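Side-chain contacts in putative L-alanine-DL-glutamate epimerase (Burkholderia xenovorans, PDB 3GO2), which probably acts as a racemase or epimerase of the mandelate racemase/muconate lactonizing enzyme family and binds magnesium: residues 66-71 and 86-91; 97-102 and 108-113; 296-301 and 330-335; 324-329 and 360-365. All blocks are in the same frame, centred on the assembly; numbering follows the deposited sequence.

Contact 1 of 4, residues 66-71 and 86-91; sequences ERFFAE and EGIGAI
F69 and I88 mark the point where two helices running almost antiparallel come level: the segment axes make 168° between their N-to-C directions, pass 10.5 Å apart, and bring the CA atoms of F69 and I88 to 7.0 Å. This is an antiparallel helix hairpin in the N-terminal domain of the enolase-type fold, made of helices 65-76 and 82-103. The distance between axes leaves room for two phenylalanine rings, which two isoleucines answer from the other side. The side chain of F68 sets out toward the partner helix. I91 lays CG2 over one face of its ring, 3.5 Å from F68 CE2, and I91 CD1 reaches F68 CZ at 3.8 Å. The ring edge does something different, with I88 O lying near its plane, 4.0 Å from F68 CE2. F69 starts off to the side, but with CG anti to the backbone N (chi1 180°) its ring swings inward and meets I88 CG2. Both isoleucines use the CG2 methyl for this work, and each side chain crosses its phenylalanine at about a right angle. No hydrogen bond joins the segments; the contact is apolar packing. Beyond them, L53 of helix 46-57 packs on I88 and I91, while F69 also touches Q300 of helix 298-310. On the far flank of helix 65-76, R67 NH1 forms a salt bridge with E71 OE1, the oxygen met from above its carboxylate plane. Between the helices, I88 CG2 sits 3.5 Å from F69 CD1 and 3.7 Å from F69 CE1.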
loop_
_atom_site.group_PDB
_atom_site.type_symbol
_atom_site.label_atom_id
_atom_site.label_comp_id
_atom_site.label_asym_id
_atom_site.label_seq_id
_atom_site.Cartn_x
_atom_site.Cartn_y
_atom_site.Cartn_z
ATOM N N GLU A 66 -6.107 -22.866 -29.424
ATOM C CA GLU A 66 -6.059 -22.596 -27.989
ATOM C C GLU A 66 -5.997 -23.896 -27.177
ATOM O O GLU A 66 -5.420 -23.924 -26.084
ATOM C CB GLU A 66 -7.219 -21.707 -27.582
ATOM C CG GLU A 66 -7.127 -21.240 -26.205
ATOM C CD GLU A 66 -6.144 -20.101 -25.951
ATOM O OE1 GLU A 66 -5.183 -19.767 -26.710
ATOM O OE2 GLU A 66 -6.329 -19.553 -24.860
ATOM N N ARG A 67 -6.543 -24.983 -27.719
ATOM C CA ARG A 67 -6.332 -26.301 -27.097
ATOM C C ARG A 67 -4.839 -26.648 -27.073
ATOM O O ARG A 67 -4.296 -27.090 -26.038
ATOM C CB ARG A 67 -7.095 -27.398 -27.848
ATOM C CG ARG A 67 -7.024 -28.779 -27.196
ATOM C CD ARG A 67 -7.075 -29.884 -28.264
ATOM N NE ARG A 67 -5.903 -29.837 -29.138
ATOM C CZ ARG A 67 -4.671 -30.208 -28.802
ATOM N NH1 ARG A 67 -4.403 -30.731 -27.601
ATOM N NH2 ARG A 67 -3.687 -30.079 -29.675
ATOM N N PHE A 68 -4.173 -26.500 -28.213
ATOM C CA PHE A 68 -2.717 -26.754 -28.275
ATOM C C PHE A 68 -1.983 -25.870 -27.247
ATOM O O PHE A 68 -1.100 -26.333 -26.528
ATOM C CB PHE A 68 -2.127 -26.530 -29.672
ATOM C CG PHE A 68 -0.622 -26.330 -29.652
ATOM C CD1 PHE A 68 0.220 -27.398 -29.476
ATOM C CD2 PHE A 68 -0.087 -25.059 -29.682
ATOM C CE1 PHE A 68 1.599 -27.225 -29.397
ATOM C CE2 PHE A 68 1.307 -24.862 -29.600
ATOM C CZ PHE A 68 2.139 -25.959 -29.452
ATOM N N PHE A 69 -2.327 -24.593 -27.213
ATOM C CA PHE A 69 -1.654 -23.693 -26.295
ATOM C C PHE A 69 -1.839 -24.162 -24.853
ATOM O O PHE A 69 -0.882 -24.217 -24.065
ATOM C CB PHE A 69 -2.145 -22.249 -26.454
ATOM C CG PHE A 69 -1.457 -21.316 -25.509
ATOM C CD1 PHE A 69 -0.206 -20.797 -25.811
ATOM C CD2 PHE A 69 -2.033 -21.004 -24.304
ATOM C CE1 PHE A 69 0.440 -19.973 -24.898
ATOM C CE2 PHE A 69 -1.370 -20.219 -23.385
ATOM C CZ PHE A 69 -0.143 -19.690 -23.695
ATOM N N ALA A 70 -3.084 -24.498 -24.491
ATOM C CA ALA A 70 -3.400 -24.894 -23.138
ATOM C C ALA A 70 -2.641 -26.157 -22.774
ATOM O O ALA A 70 -2.050 -26.231 -21.713
ATOM C CB ALA A 70 -4.931 -25.112 -22.952
ATOM N N GLU A 71 -2.566 -27.106 -23.701
ATOM C CA GLU A 71 -1.858 -28.365 -23.424
ATOM C C GLU A 71 -0.356 -28.131 -23.305
ATOM O O GLU A 71 0.316 -28.676 -22.415
ATOM C CB GLU A 71 -2.141 -29.369 -24.531
ATOM C CG GLU A 71 -1.476 -30.731 -24.273
ATOM C CD GLU A 71 -1.770 -31.759 -25.362
ATOM O OE1 GLU A 71 -1.890 -31.396 -26.533
ATOM O OE2 GLU A 71 -1.845 -32.946 -25.032
ATOM N N GLU A 86 8.704 -19.099 -26.462
ATOM C CA GLU A 86 8.964 -18.742 -27.865
ATOM C C GLU A 86 8.630 -19.908 -28.794
ATOM O O GLU A 86 8.080 -19.711 -29.875
ATOM C CB GLU A 86 10.411 -18.337 -28.105
ATOM C CG GLU A 86 10.814 -17.041 -27.465
ATOM C CD GLU A 86 12.221 -16.672 -27.773
ATOM O OE1 GLU A 86 12.612 -16.696 -28.973
ATOM O OE2 GLU A 86 12.993 -16.352 -26.813
ATOM N N GLY A 87 8.913 -21.136 -28.375
ATOM C CA GLY A 87 8.581 -22.275 -29.225
ATOM C C GLY A 87 7.083 -22.426 -29.372
ATOM O O GLY A 87 6.568 -22.691 -30.466
ATOM N N ILE A 88 6.372 -22.256 -28.257
ATOM C CA ILE A 88 4.922 -22.343 -28.252
ATOM C C ILE A 88 4.317 -21.251 -29.167
ATOM O O ILE A 88 3.408 -21.524 -29.957
ATOM C CB ILE A 88 4.397 -22.219 -26.806
ATOM C CG1 ILE A 88 4.798 -23.468 -26.017
ATOM C CG2 ILE A 88 2.878 -22.027 -26.803
ATOM C CD1 ILE A 88 4.458 -23.376 -24.522
ATOM N N GLY A 89 4.862 -20.037 -29.070
ATOM C CA GLY A 89 4.396 -18.900 -29.888
ATOM C C GLY A 89 4.582 -19.130 -31.365
ATOM O O GLY A 89 3.731 -18.789 -32.189
ATOM N N ALA A 90 5.726 -19.702 -31.722
ATOM C CA ALA A 90 6.019 -19.997 -33.129
ATOM C C ALA A 90 5.040 -21.023 -33.704
ATOM O O ALA A 90 4.560 -20.916 -34.872
ATOM C CB ALA A 90 7.453 -20.499 -33.261
ATOM N N ILE A 91 4.735 -22.040 -32.903
ATOM C CA ILE A 91 3.756 -23.034 -33.340
ATOM C C ILE A 91 2.367 -22.405 -33.453
ATOM O O ILE A 91 1.657 -22.659 -34.411
ATOM C CB ILE A 91 3.755 -24.263 -32.449
ATOM C CG1 ILE A 91 5.108 -24.972 -32.562
ATOM C CG2 ILE A 91 2.572 -25.196 -32.807
ATOM C CD1 ILE A 91 5.261 -26.183 -31.575
#

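Contact 2 of 4, residues 97-102 and 108-113; sequences DAKAKT and YELLGG
K99 NZ is gripped twice: it donates to M63 O of its own chain and forms a salt bridge with E109 OE1 of the second subunit. The exchange is mutual, since E109 of this chain, in the conformer modelled here (it has a second one), receives K99 of that subunit. On the way, the lysine's stem passes L110, where the two segments meet. The chain is extended beyond CG, and its aliphatic part runs past the leucine, K99 CG lying 4.1 Å from L110 CD1. The same methyl also leans on A100, 3.9 Å from A100 CB and 3.8 Å from A100 N. One leucine branch therefore fills the angle between two consecutive residues, which joins helix 82-103 to the turn that follows it in the N-terminal domain. Residues 108-110 have helical angles, and G112 and G113 after them have positive phi. A98 O accepts T102 N and T102 OG1 from opposite faces of its plane, the hydroxyl at 2.8 Å. K101 NZ forms a salt bridge with D97 OD2, met on its syn side, also at 2.8 Å; K101 has a second acidic partner in D378, and D97 also takes backbone N-H groups of W34 and W375. The chemistry implies a division of labour: within the chain a buried methyl contact joins helix to turn, while K99 and E109, one in each segment, join this region to the second subunit.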
loop_
_atom_site.group_PDB
_atom_site.type_symbol
_atom_site.label_atom_id
_atom_site.label_comp_id
_atom_site.label_asym_id
_atom_site.label_seq_id
_atom_site.Cartn_x
_atom_site.Cartn_y
_atom_site.Cartn_z
ATOM N N ASP A 97 -1.900 -19.312 -39.233
ATOM C CA ASP A 97 -1.770 -19.219 -40.685
ATOM C C ASP A 97 -2.578 -20.345 -41.368
ATOM O O ASP A 97 -3.323 -20.131 -42.357
ATOM C CB ASP A 97 -0.308 -19.327 -41.090
ATOM C CG ASP A 97 -0.062 -18.921 -42.526
ATOM O OD1 ASP A 97 -0.742 -17.991 -43.022
ATOM O OD2 ASP A 97 0.837 -19.535 -43.160
ATOM N N ALA A 98 -2.395 -21.567 -40.865
ATOM C CA ALA A 98 -3.059 -22.739 -41.452
ATOM C C ALA A 98 -4.585 -22.658 -41.311
ATOM O O ALA A 98 -5.336 -23.003 -42.229
ATOM C CB ALA A 98 -2.512 -24.027 -40.844
ATOM N N LYS A 99 -5.043 -22.186 -40.163
ATOM C CA LYS A 99 -6.458 -22.014 -39.927
ATOM C C LYS A 99 -7.060 -20.954 -40.842
ATOM O O LYS A 99 -8.111 -21.183 -41.446
ATOM C CB LYS A 99 -6.715 -21.656 -38.476
ATOM C CG LYS A 99 -8.196 -21.523 -38.140
ATOM C CD LYS A 99 -8.435 -21.457 -36.633
ATOM C CE LYS A 99 -9.898 -21.535 -36.265
ATOM N NZ LYS A 99 -10.222 -21.680 -34.789
ATOM N N ALA A 100 -6.404 -19.806 -40.943
ATOM C CA ALA A 100 -6.871 -18.756 -41.820
ATOM C C ALA A 100 -6.891 -19.235 -43.277
ATOM O O ALA A 100 -7.856 -18.997 -43.982
ATOM C CB ALA A 100 -6.000 -17.496 -41.684
ATOM N N LYS A 101 -5.848 -19.935 -43.712
ATOM C CA LYS A 101 -5.831 -20.476 -45.088
ATOM C C LYS A 101 -6.963 -21.481 -45.301
ATOM O O LYS A 101 -7.606 -21.528 -46.390
ATOM C CB LYS A 101 -4.459 -21.085 -45.396
ATOM C CG LYS A 101 -3.402 -20.013 -45.702
ATOM C CD LYS A 101 -1.991 -20.590 -45.622
ATOM C CE LYS A 101 -0.985 -19.610 -46.098
ATOM N NZ LYS A 101 0.436 -20.094 -45.897
ATOM N N THR A 102 -7.225 -22.297 -44.289
ATOM C CA THR A 102 -8.309 -23.299 -44.382
ATOM C C THR A 102 -9.647 -22.603 -44.588
ATOM O O THR A 102 -10.503 -23.086 -45.374
ATOM C CB THR A 102 -8.354 -24.201 -43.133
ATOM O OG1 THR A 102 -7.140 -24.958 -43.040
ATOM C CG2 THR A 102 -9.510 -25.157 -43.178
ATOM N N TYR A 108 -5.952 -11.503 -39.985
ATOM C CA TYR A 108 -6.712 -10.535 -39.172
ATOM C C TYR A 108 -8.207 -10.860 -39.056
ATOM O O TYR A 108 -8.870 -10.414 -38.132
ATOM C CB TYR A 108 -6.483 -9.099 -39.643
ATOM C CG TYR A 108 -6.930 -8.780 -41.065
ATOM C CD1 TYR A 108 -8.265 -8.742 -41.423
ATOM C CD2 TYR A 108 -5.990 -8.445 -42.040
ATOM C CE1 TYR A 108 -8.643 -8.420 -42.725
ATOM C CE2 TYR A 108 -6.355 -8.122 -43.324
ATOM C CZ TYR A 108 -7.670 -8.095 -43.667
ATOM O OH TYR A 108 -8.014 -7.765 -44.966
ATOM N N GLU A 109 -8.749 -11.655 -39.983
ATOM C CA GLU A 109 -10.144 -12.099 -39.924
ATOM C C GLU A 109 -10.389 -13.046 -38.740
ATOM O O GLU A 109 -11.522 -13.235 -38.326
ATOM C CB GLU A 109 -10.532 -12.791 -41.237
ATOM C CG GLU A 109 -11.989 -12.642 -41.617
ATOM C CD GLU A 109 -12.363 -11.190 -41.807
ATOM O OE1 GLU A 109 -12.536 -10.488 -40.785
ATOM O OE2 GLU A 109 -12.445 -10.743 -42.981
ATOM N N LEU A 110 -9.328 -13.658 -38.214
ATOM C CA LEU A 110 -9.436 -14.506 -37.043
ATOM C C LEU A 110 -9.296 -13.686 -35.763
ATOM O O LEU A 110 -9.604 -14.172 -34.671
ATOM C CB LEU A 110 -8.349 -15.566 -37.032
ATOM C CG LEU A 110 -8.284 -16.517 -38.213
ATOM C CD1 LEU A 110 -7.174 -17.524 -37.945
ATOM C CD2 LEU A 110 -9.607 -17.193 -38.434
ATOM N N LEU A 111 -8.833 -12.454 -35.903
ATOM C CA LEU A 111 -8.431 -11.638 -34.751
ATOM C C LEU A 111 -9.416 -10.527 -34.384
ATOM O O LEU A 111 -9.085 -9.617 -33.618
ATOM C CB LEU A 111 -7.051 -11.032 -35.026
ATOM C CG LEU A 111 -5.895 -11.954 -35.416
ATOM C CD1 LEU A 111 -4.612 -11.184 -35.756
ATOM C CD2 LEU A 111 -5.622 -13.005 -34.353
ATOM N N GLY A 112 -10.636 -10.613 -34.896
ATOM C CA GLY A 112 -11.651 -9.604 -34.632
ATOM C C GLY A 112 -11.989 -8.803 -35.863
ATOM O O GLY A 112 -12.852 -7.922 -35.821
ATOM N N GLY A 113 -11.338 -9.136 -36.982
ATOM C CA GLY A 113 -11.437 -8.328 -38.179
ATOM C C GLY A 113 -10.507 -7.149 -38.099
ATOM O O GLY A 113 -10.030 -6.793 -37.012
#

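Contact 3 of 4, residues 296-301 and 330-335; sequences NGVWQS and ANFAAA
The F332 side chain sets out from helix 323-335 toward helix 298-310 and meets S301 O with a ring edge. A chi1 of 171° swings the phenyl clear of its own backbone N, and F332 CE1 comes 3.7 Å from S301 CB and 3.6 Å from S301 O, the carbonyl oxygen lying near the ring plane. V298 CG1 also lies near the ring plane, but at the root of the side chain, 4.4 Å from F332 CB. The serine shows its CB, not its hydroxyl, to the ring because of its own torsion: chi1 of -60° turns OG back toward the preceding turn, where it donates to G297 O at 2.7 Å. The hydroxyl approaches from above the carbonyl plane, 42° out of it, and S301 N uses the same oxygen, so the first turn is held by two bonds on one acceptor. G297, with positive phi, is both the break after helix 293-296 and the N-cap of the next helix. In the barrel domain, the two helices follow strands 288-291 and 314-317. T293 of helix 293-296 touches V298, S301 and F332 alike, M302 adds to the packing on F332, and L111 of the N-terminal domain rests on V298.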
loop_
_atom_site.group_PDB
_atom_site.type_symbol
_atom_site.label_atom_id
_atom_site.label_comp_id
_atom_site.label_asym_id
_atom_site.label_seq_id
_atom_site.Cartn_x
_atom_site.Cartn_y
_atom_site.Cartn_z
ATOM N N ASN A 296 5.411 -14.433 -28.459
ATOM C CA ASN A 296 4.215 -14.819 -27.669
ATOM C C ASN A 296 3.207 -15.684 -28.408
ATOM O O ASN A 296 2.449 -16.442 -27.798
ATOM C CB ASN A 296 3.513 -13.567 -27.133
ATOM C CG ASN A 296 4.095 -13.092 -25.828
ATOM O OD1 ASN A 296 3.696 -13.566 -24.762
ATOM N ND2 ASN A 296 4.987 -12.114 -25.899
ATOM N N GLY A 297 3.200 -15.566 -29.738
ATOM C CA GLY A 297 2.062 -15.976 -30.543
ATOM C C GLY A 297 1.097 -14.819 -30.636
ATOM O O GLY A 297 0.851 -14.086 -29.663
ATOM N N VAL A 298 0.519 -14.627 -31.812
ATOM C CA VAL A 298 -0.409 -13.540 -31.994
ATOM C C VAL A 298 -1.698 -13.681 -31.181
ATOM O O VAL A 298 -2.252 -12.663 -30.750
ATOM C CB VAL A 298 -0.704 -13.343 -33.538
ATOM C CG1 VAL A 298 -1.924 -12.461 -33.773
ATOM C CG2 VAL A 298 0.546 -12.782 -34.224
ATOM N N TRP A 299 -2.187 -14.904 -30.956
ATOM C CA TRP A 299 -3.437 -15.064 -30.208
ATOM C C TRP A 299 -3.205 -14.645 -28.775
ATOM O O TRP A 299 -4.001 -13.914 -28.193
ATOM C CB TRP A 299 -3.947 -16.500 -30.287
ATOM C CG TRP A 299 -5.356 -16.652 -29.842
ATOM C CD1 TRP A 299 -5.796 -17.186 -28.675
ATOM C CD2 TRP A 299 -6.521 -16.250 -30.569
ATOM N NE1 TRP A 299 -7.180 -17.167 -28.644
ATOM C CE2 TRP A 299 -7.636 -16.592 -29.798
ATOM C CE3 TRP A 299 -6.722 -15.674 -31.824
ATOM C CZ2 TRP A 299 -8.948 -16.347 -30.235
ATOM C CZ3 TRP A 299 -8.007 -15.450 -32.241
ATOM C CH2 TRP A 299 -9.091 -15.781 -31.457
ATOM N N GLN A 300 -2.087 -15.079 -28.203
ATOM C CA GLN A 300 -1.735 -14.660 -26.860
ATOM C C GLN A 300 -1.499 -13.143 -26.811
ATOM O O GLN A 300 -1.860 -12.500 -25.825
ATOM C CB GLN A 300 -0.488 -15.412 -26.367
ATOM C CG GLN A 300 -0.581 -16.939 -26.391
ATOM C CD GLN A 300 -1.891 -17.478 -25.858
ATOM O OE1 GLN A 300 -2.314 -17.109 -24.762
ATOM N NE2 GLN A 300 -2.574 -18.300 -26.657
ATOM N N SER A 301 -0.940 -12.580 -27.880
ATOM C CA SER A 301 -0.663 -11.153 -27.942
ATOM C C SER A 301 -1.941 -10.332 -27.962
ATOM O O SER A 301 -1.941 -9.211 -27.457
ATOM C CB SER A 301 0.208 -10.818 -29.157
ATOM O OG SER A 301 1.416 -11.529 -29.053
ATOM N N ALA A 330 1.808 -7.260 -39.054
ATOM C CA ALA A 330 0.814 -6.442 -39.763
ATOM C C ALA A 330 -0.607 -6.885 -39.450
ATOM O O ALA A 330 -1.516 -6.055 -39.320
ATOM C CB ALA A 330 1.043 -6.484 -41.261
ATOM N N ASN A 331 -0.824 -8.192 -39.337
ATOM C CA ASN A 331 -2.147 -8.683 -39.041
ATOM C C ASN A 331 -2.594 -8.374 -37.602
ATOM O O ASN A 331 -3.743 -8.026 -37.364
ATOM C CB ASN A 331 -2.263 -10.180 -39.358
ATOM C CG ASN A 331 -2.406 -10.438 -40.846
ATOM O OD1 ASN A 331 -3.525 -10.502 -41.358
ATOM N ND2 ASN A 331 -1.284 -10.570 -41.558
ATOM N N PHE A 332 -1.667 -8.517 -36.651
ATOM C CA PHE A 332 -1.890 -8.077 -35.277
ATOM C C PHE A 332 -2.217 -6.588 -35.238
ATOM O O PHE A 332 -3.199 -6.162 -34.605
ATOM C CB PHE A 332 -0.625 -8.359 -34.480
ATOM C CG PHE A 332 -0.611 -7.772 -33.100
ATOM C CD1 PHE A 332 -1.264 -8.394 -32.043
ATOM C CD2 PHE A 332 0.106 -6.620 -32.842
ATOM C CE1 PHE A 332 -1.204 -7.833 -30.738
ATOM C CE2 PHE A 332 0.158 -6.077 -31.563
ATOM C CZ PHE A 332 -0.479 -6.697 -30.519
ATOM N N ALA A 333 -1.389 -5.798 -35.908
ATOM C CA ALA A 333 -1.557 -4.343 -35.939
ATOM C C ALA A 333 -2.888 -3.908 -36.571
ATOM O O ALA A 333 -3.471 -2.892 -36.184
ATOM C CB ALA A 333 -0.397 -3.702 -36.704
ATOM N N ALA A 334 -3.368 -4.667 -37.546
ATOM C CA ALA A 334 -4.640 -4.372 -38.167
ATOM C C ALA A 334 -5.850 -4.447 -37.237
ATOM O O ALA A 334 -6.831 -3.708 -37.413
ATOM C CB ALA A 334 -4.838 -5.290 -39.373
ATOM N N ALA A 335 -5.792 -5.344 -36.242
ATOM C CA ALA A 335 -6.921 -5.692 -35.416
ATOM C C ALA A 335 -6.930 -5.015 -34.029
ATOM O O ALA A 335 -7.970 -4.966 -33.352
ATOM C CB ALA A 335 -6.963 -7.228 -35.250
#

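Contact 4 of 4, residues 324-329 and 360-365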
loop_
_atom_site.group_PDB
_atom_site.type_symbol
_atom_site.label_atom_id
_atom_site.label_comp_id
_atom_site.label_asym_id
_atom_site.label_seq_id
_atom_site.Cartn_x
_atom_site.Cartn_y
_atom_site.Cartn_z
ATOM N N LEU A 324 8.250 -12.382 -43.260
ATOM C CA LEU A 324 7.116 -13.096 -42.666
ATOM C C LEU A 324 6.772 -12.530 -41.278
ATOM O O LEU A 324 5.591 -12.359 -40.954
ATOM C CB LEU A 324 7.341 -14.599 -42.635
ATOM C CG LEU A 324 6.252 -15.442 -41.977
ATOM C CD1 LEU A 324 4.868 -15.118 -42.538
ATOM C CD2 LEU A 324 6.545 -16.932 -42.142
ATOM N N CYS A 325 7.776 -12.218 -40.475
ATOM C CA CYS A 325 7.511 -11.555 -39.189
ATOM C C CYS A 325 6.787 -10.235 -39.387
ATOM O O CYS A 325 5.894 -9.897 -38.606
ATOM C CB CYS A 325 8.781 -11.331 -38.394
ATOM S SG CYS A 325 9.460 -12.868 -37.718
ATOM N N THR A 326 7.160 -9.480 -40.418
ATOM C CA THR A 326 6.478 -8.214 -40.680
ATOM C C THR A 326 5.016 -8.449 -40.998
ATOM O O THR A 326 4.131 -7.714 -40.501
ATOM C CB THR A 326 7.158 -7.428 -41.830
ATOM O OG1 THR A 326 8.482 -7.072 -41.433
ATOM C CG2 THR A 326 6.383 -6.146 -42.153
ATOM N N MET A 327 4.736 -9.480 -41.801
ATOM C CA MET A 327 3.343 -9.766 -42.173
ATOM C C MET A 327 2.560 -10.324 -40.965
ATOM O O MET A 327 1.397 -10.009 -40.786
ATOM C CB MET A 327 3.284 -10.676 -43.392
ATOM C CG MET A 327 3.890 -10.069 -44.623
ATOM S SD MET A 327 3.186 -8.452 -45.138
ATOM C CE MET A 327 3.242 -8.673 -46.965
ATOM N N ILE A 328 3.213 -11.093 -40.107
ATOM C CA ILE A 328 2.554 -11.565 -38.881
ATOM C C ILE A 328 2.100 -10.364 -38.052
ATOM O O ILE A 328 0.928 -10.245 -37.646
ATOM C CB ILE A 328 3.509 -12.486 -38.081
ATOM C CG1 ILE A 328 3.678 -13.799 -38.828
ATOM C CG2 ILE A 328 2.977 -12.819 -36.667
ATOM C CD1 ILE A 328 4.800 -14.683 -38.274
ATOM N N ASN A 329 3.050 -9.465 -37.831
ATOM C CA ASN A 329 2.811 -8.256 -37.054
ATOM C C ASN A 329 1.812 -7.318 -37.717
ATOM O O ASN A 329 1.030 -6.646 -37.029
ATOM C CB ASN A 329 4.137 -7.568 -36.769
ATOM C CG ASN A 329 4.900 -8.230 -35.648
ATOM O OD1 ASN A 329 4.353 -8.435 -34.557
ATOM N ND2 ASN A 329 6.149 -8.600 -35.904
ATOM N N PRO A 360 6.460 -6.809 -48.046
ATOM C CA PRO A 360 5.633 -5.735 -47.529
ATOM C C PRO A 360 5.714 -4.488 -48.387
ATOM O O PRO A 360 6.766 -4.193 -48.958
ATOM C CB PRO A 360 6.224 -5.424 -46.147
ATOM C CG PRO A 360 7.388 -6.245 -46.007
ATOM C CD PRO A 360 7.541 -7.190 -47.128
ATOM N N GLU A 361 4.592 -3.779 -48.460
ATOM C CA GLU A 361 4.475 -2.564 -49.247
ATOM C C GLU A 361 4.260 -1.374 -48.331
ATOM O O GLU A 361 3.361 -1.390 -47.504
ATOM C CB GLU A 361 3.323 -2.681 -50.240
ATOM C CG GLU A 361 3.544 -3.767 -51.308
ATOM C CD GLU A 361 2.360 -3.943 -52.279
ATOM O OE1 GLU A 361 1.340 -3.221 -52.150
ATOM O OE2 GLU A 361 2.459 -4.815 -53.171
ATOM N N TYR A 362 5.098 -0.349 -48.492
ATOM C CA TYR A 362 4.964 0.890 -47.725
ATOM C C TYR A 362 4.572 2.028 -48.666
ATOM O O TYR A 362 5.007 2.053 -49.819
ATOM C CB TYR A 362 6.267 1.246 -47.019
ATOM C CG TYR A 362 6.748 0.128 -46.127
ATOM C CD1 TYR A 362 6.244 -0.014 -44.832
ATOM C CD2 TYR A 362 7.695 -0.767 -46.560
ATOM C CE1 TYR A 362 6.661 -1.053 -44.016
ATOM C CE2 TYR A 362 8.128 -1.821 -45.749
ATOM C CZ TYR A 362 7.611 -1.945 -44.460
ATOM O OH TYR A 362 8.018 -2.996 -43.664
ATOM N N GLN A 363 3.753 2.918 -48.164
ATOM C CA GLN A 363 3.367 4.134 -48.878
ATOM C C GLN A 363 3.197 5.259 -47.878
ATOM O O GLN A 363 2.482 5.106 -46.892
ATOM C CB GLN A 363 2.065 3.885 -49.641
ATOM C CG GLN A 363 1.547 5.077 -50.462
ATOM C CD GLN A 363 0.178 4.785 -51.093
ATOM O OE1 GLN A 363 -0.141 3.634 -51.429
ATOM N NE2 GLN A 363 -0.648 5.822 -51.221
ATOM N N ASN A 364 3.901 6.379 -48.110
ATOM C CA ASN A 364 3.799 7.569 -47.265
ATOM C C ASN A 364 3.987 7.241 -45.788
ATOM O O ASN A 364 3.220 7.692 -44.941
ATOM C CB ASN A 364 2.445 8.255 -47.464
ATOM C CG ASN A 364 2.366 9.647 -46.805
ATOM O OD1 ASN A 364 3.381 10.303 -46.579
ATOM N ND2 ASN A 364 1.144 10.097 -46.503
ATOM N N GLY A 365 4.975 6.405 -45.506
ATOM C CA GLY A 365 5.340 6.076 -44.153
ATOM C C GLY A 365 4.450 5.071 -43.466
ATOM O O GLY A 365 4.530 4.938 -42.239
#
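This is an apolar helix-to-loop contact in the C-terminal, enolase-type barrel domain: T326 and M327 of helix 323-335 pack on P360 and Y362, where the chain enters the β-hairpin formed by strands 362-363 and 366-368. Strand 362-363 lies at the outer edge of a mixed four-stranded sheet, and the backbones come nearest at M327 and P360, whose CA atoms are 7.1 Å apart. T326 faces the loop and touches with its methyl alone. T326 CG2 lies 4.0 Å from P360 CG, the two side chains crossing at about a right angle, and on the strand side it meets Y362 OH at 3.9 Å, the tyrosine coming from the opposite direction. Both hydroxyls have their polar partners outside the contact: T326 OG1 bonds with N319 ND2, and Y362 OH with T344 OG1 of strand 342-344, the other outermost strand of that sheet. Between threonine and tyrosine there is thus plain packing. L367 of strand 366-368 touches all three, T326, P360 and Y362. The site is partly buried, and the side chain of T326 is about 10 Å from that of H125, which binds 2-oxoglutarate in another structure of this protein. Bends at chi2 (-56°) and chi3 (-143°) bring the end of M327 round onto the proline backbone, where M327 CE rests 3.8 Å from P360 CA and 3.9 Å from P360 N.

In the fold
Contacts 1, 2 and 3 are buried; contact 4 is only partly so, at the edge of a sheet, and no other chain touches its segments. Helix 82-103 serves contacts 1 and 2 within the N-terminal domain, and helix 323-335 serves contacts 3 and 4 in the barrel domain. Where the two domains meet, polar and apolar joints mix: E66 of contact 1 bonds to Q300 of contact 3, Y108 N of contact 2 to N331 OD1, and G113 packs on A335. None of the four has a hydrogen bond between its segments; the touching is mostly apolar, but differs in shape: rings against branched methyls in contact 1, one leucine methyl in contact 2, a ring edge in contact 3, a proline in contact 4.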